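Local coordinates for internalin (Listeria monocytogenes serotype 4b, PDB 4FMZ), which is an internalin with a curved leucine-rich-repeat domain, probably acting at the listerial surface in adhesion to and invasion of host cells, at residues L5-A10 with I62-N67. Sequence-based numbering, arbitrary orientation. Where two conformers were deposited one is given.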
ATOM      1  N   LEU A   5      23.611  25.978  23.672  1.00 51.17           N
ATOM      2  CA  LEU A   5      22.343  26.579  23.228  0.50 49.48           C
ATOM      3  C   LEU A   5      21.658  27.340  24.375  1.00 51.79           C
ATOM      4  O   LEU A   5      20.949  26.756  25.183  1.00 52.61           O
ATOM      5  CB  LEU A   5      21.389  25.521  22.629  0.50 48.61           C
ATOM      6  CG  LEU A   5      21.987  24.473  21.681  0.50 52.85           C
ATOM      7  CD1 LEU A   5      20.974  23.394  21.374  0.50 52.23           C
ATOM      8  CD2 LEU A   5      22.514  25.102  20.391  0.50 55.05           C
ATOM      9  N   ALA A   6      21.892  28.663  24.417  1.00 44.34           N
ATOM     10  CA  ALA A   6      21.450  29.688  25.376  1.00 42.77           C
ATOM     11  C   ALA A   6      20.043  29.500  25.966  1.00 41.25           C
ATOM     12  O   ALA A   6      19.844  29.831  27.126  1.00 40.48           O
ATOM     13  CB  ALA A   6      21.533  31.063  24.738  1.00 43.88           C
ATOM     14  N   THR A   7      19.091  28.971  25.185  1.00 35.53           N
ATOM     15  CA  THR A   7      17.695  28.735  25.590  1.00 34.19           C
ATOM     16  C   THR A   7      17.530  27.582  26.599  1.00 36.23           C
ATOM     17  O   THR A   7      16.420  27.337  27.071  1.00 36.64           O
ATOM     18  CB  THR A   7      16.869  28.395  24.351  1.00 41.44           C
ATOM     19  OG1 THR A   7      17.587  27.424  23.585  1.00 42.54           O
ATOM     20  CG2 THR A   7      16.559  29.603  23.499  1.00 40.97           C
ATOM     21  N   LEU A   8      18.612  26.853  26.879  1.00 30.94           N
ATOM     22  CA  LEU A   8      18.644  25.688  27.754  1.00 28.73           C
ATOM     23  C   LEU A   8      19.658  25.866  28.904  1.00 31.01           C
ATOM     24  O   LEU A   8      20.634  26.579  28.712  1.00 30.87           O
ATOM     25  CB  LEU A   8      18.996  24.459  26.918  1.00 28.08           C
ATOM     26  CG  LEU A   8      18.036  24.082  25.800  1.00 31.93           C
ATOM     27  CD1 LEU A   8      18.646  23.049  24.910  1.00 32.72           C
ATOM     28  CD2 LEU A   8      16.746  23.554  26.365  1.00 33.35           C
ATOM     29  N   PRO A   9      19.463  25.281  30.113  1.00 26.17           N
ATOM     30  CA  PRO A   9      18.358  24.395  30.535  1.00 25.89           C
ATOM     31  C   PRO A   9      17.070  25.160  30.774  1.00 28.69           C
ATOM     32  O   PRO A   9      17.104  26.339  31.126  1.00 28.99           O
ATOM     33  CB  PRO A   9      18.893  23.756  31.825  1.00 27.90           C
ATOM     34  CG  PRO A   9      19.846  24.763  32.375  1.00 32.23           C
ATOM     35  CD  PRO A   9      20.453  25.462  31.192  1.00 27.97           C
ATOM     36  N   ALA A  10      15.935  24.505  30.536  1.00 25.81           N
ATOM     37  CA  ALA A  10      14.647  25.152  30.694  1.00 25.16           C
ATOM     38  C   ALA A  10      13.538  24.131  30.960  1.00 27.23           C
ATOM     39  O   ALA A  10      13.700  22.962  30.601  1.00 26.69           O
ATOM     40  CB  ALA A  10      14.319  25.968  29.440  1.00 25.30           C
ATOM     41  N   ILE A  62      10.789  20.702  19.087  1.00 24.70           N
ATOM     42  CA  ILE A  62      11.353  19.433  18.600  1.00 24.03           C
ATOM     43  C   ILE A  62      12.717  19.646  17.925  1.00 27.30           C
ATOM     44  O   ILE A  62      13.524  18.713  17.889  1.00 27.83           O
ATOM     45  CB  ILE A  62      10.366  18.645  17.693  1.00 26.52           C
ATOM     46  CG1 ILE A  62      10.623  17.128  17.828  1.00 27.18           C
ATOM     47  CG2 ILE A  62      10.391  19.124  16.210  1.00 26.87           C
ATOM     48  CD1 ILE A  62       9.476  16.242  17.425  1.00 34.54           C
ATOM     49  N   GLU A  63      12.990  20.883  17.464  1.00 24.28           N
ATOM     50  CA  GLU A  63      14.262  21.236  16.840  1.00 25.33           C
ATOM     51  C   GLU A  63      15.471  21.020  17.801  1.00 29.65           C
ATOM     52  O   GLU A  63      16.590  20.938  17.303  1.00 28.28           O
ATOM     53  CB  GLU A  63      14.243  22.673  16.261  1.00 27.21           C
ATOM     54  CG  GLU A  63      14.091  23.798  17.276  1.00 34.12           C
ATOM     55  CD  GLU A  63      12.698  24.151  17.767  1.00 47.45           C
ATOM     56  OE1 GLU A  63      11.728  23.447  17.406  1.00 31.29           O
ATOM     57  OE2 GLU A  63      12.582  25.132  18.539  1.00 42.73           O
ATOM     58  N   TYR A  64      15.248  20.860  19.144  1.00 26.55           N
ATOM     59  CA  TYR A  64      16.318  20.600  20.129  1.00 27.07           C
ATOM     60  C   TYR A  64      16.725  19.125  20.226  1.00 30.21           C
ATOM     61  O   TYR A  64      17.769  18.797  20.820  1.00 30.55           O
ATOM     62  CB  TYR A  64      15.914  21.080  21.517  1.00 29.04           C
ATOM     63  CG  TYR A  64      15.883  22.582  21.615  1.00 31.36           C
ATOM     64  CD1 TYR A  64      17.064  23.324  21.650  1.00 34.18           C
ATOM     65  CD2 TYR A  64      14.676  23.271  21.654  1.00 31.82           C
ATOM     66  CE1 TYR A  64      17.043  24.707  21.782  1.00 35.37           C
ATOM     67  CE2 TYR A  64      14.639  24.653  21.772  1.00 33.36           C
ATOM     68  CZ  TYR A  64      15.829  25.364  21.842  1.00 41.59           C
ATOM     69  OH  TYR A  64      15.813  26.723  21.916  1.00 41.69           O
ATOM     70  N   LEU A  65      15.904  18.242  19.641  1.00 26.53           N
ATOM     71  CA  LEU A  65      16.177  16.809  19.617  1.00 26.64           C
ATOM     72  C   LEU A  65      17.084  16.519  18.415  1.00 31.43           C
ATOM     73  O   LEU A  65      16.703  15.793  17.502  1.00 31.38           O
ATOM     74  CB  LEU A  65      14.839  16.031  19.554  1.00 25.82           C
ATOM     75  CG  LEU A  65      14.155  15.714  20.895  1.00 31.17           C
ATOM     76  CD1 LEU A  65      13.830  16.975  21.698  1.00 31.81           C
ATOM     77  CD2 LEU A  65      12.896  14.942  20.676  1.00 29.86           C
ATOM     78  N   THR A  66      18.296  17.107  18.419  1.00 29.84           N
ATOM     79  CA  THR A  66      19.246  17.033  17.314  1.00 30.33           C
ATOM     80  C   THR A  66      19.719  15.611  17.003  1.00 34.16           C
ATOM     81  O   THR A  66      20.100  15.377  15.857  1.00 33.82           O
ATOM     82  CB  THR A  66      20.415  17.973  17.543  1.00 38.47           C
ATOM     83  OG1 THR A  66      20.992  17.706  18.822  1.00 35.85           O
ATOM     84  CG2 THR A  66      20.007  19.430  17.436  1.00 35.99           C
ATOM     85  N   ASN A  67      19.627  14.652  17.956  1.00 29.32           N
ATOM     86  CA  ASN A  67      20.048  13.277  17.682  1.00 28.87           C
ATOM     87  C   ASN A  67      18.881  12.351  17.336  1.00 31.22           C
ATOM     88  O   ASN A  67      19.072  11.138  17.248  1.00 30.78           O
ATOM     89  CB  ASN A  67      20.832  12.728  18.854  1.00 28.16           C
ATOM     90  CG  ASN A  67      22.215  13.310  18.929  1.00 40.04           C
ATOM     91  OD1 ASN A  67      22.927  13.451  17.933  1.00 34.45           O
ATOM     92  ND2 ASN A  67      22.597  13.713  20.117  1.00 31.40           N
TER
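The N-terminal cap of the internalin fold meets the convex-side loop between the first two strands of the leucine-rich-repeat stack here, through Y64 reaching out to L5, T7 and L8. The phenol ends at the T7 hydroxyl: OG1 of T7 and OH of Y64 are 2.5 Å apart, a short hydrogen bond in which either oxygen may be the donor. A chi1 of 47° tucks OG1 in between N and C of T7, aimed at the phenol. Two leucine methyls meet Y64 CD1: L8 CD1 obliquely at 3.6 Å, and L5 CD1 near the ring plane at 3.9 Å, the latter less certain because L5 has two conformers. The leucine chains and the tyrosine point past one another from opposite ends. A type I turn from L5 to L8, closed by L8 N to L5 O at 2.9 Å, brings the three residues together ahead of strand 10-11. On the repeat side, Y64 ends the 3-10 turn 62-64 in the loop between parallel strands 48-50 and 70-72, the geometry of a leucine-rich-repeat solenoid. L43 of cap helix 40-43 and I15 of helix 12-15 touch both Y64 and L8, continuing the apolar patch into the cap.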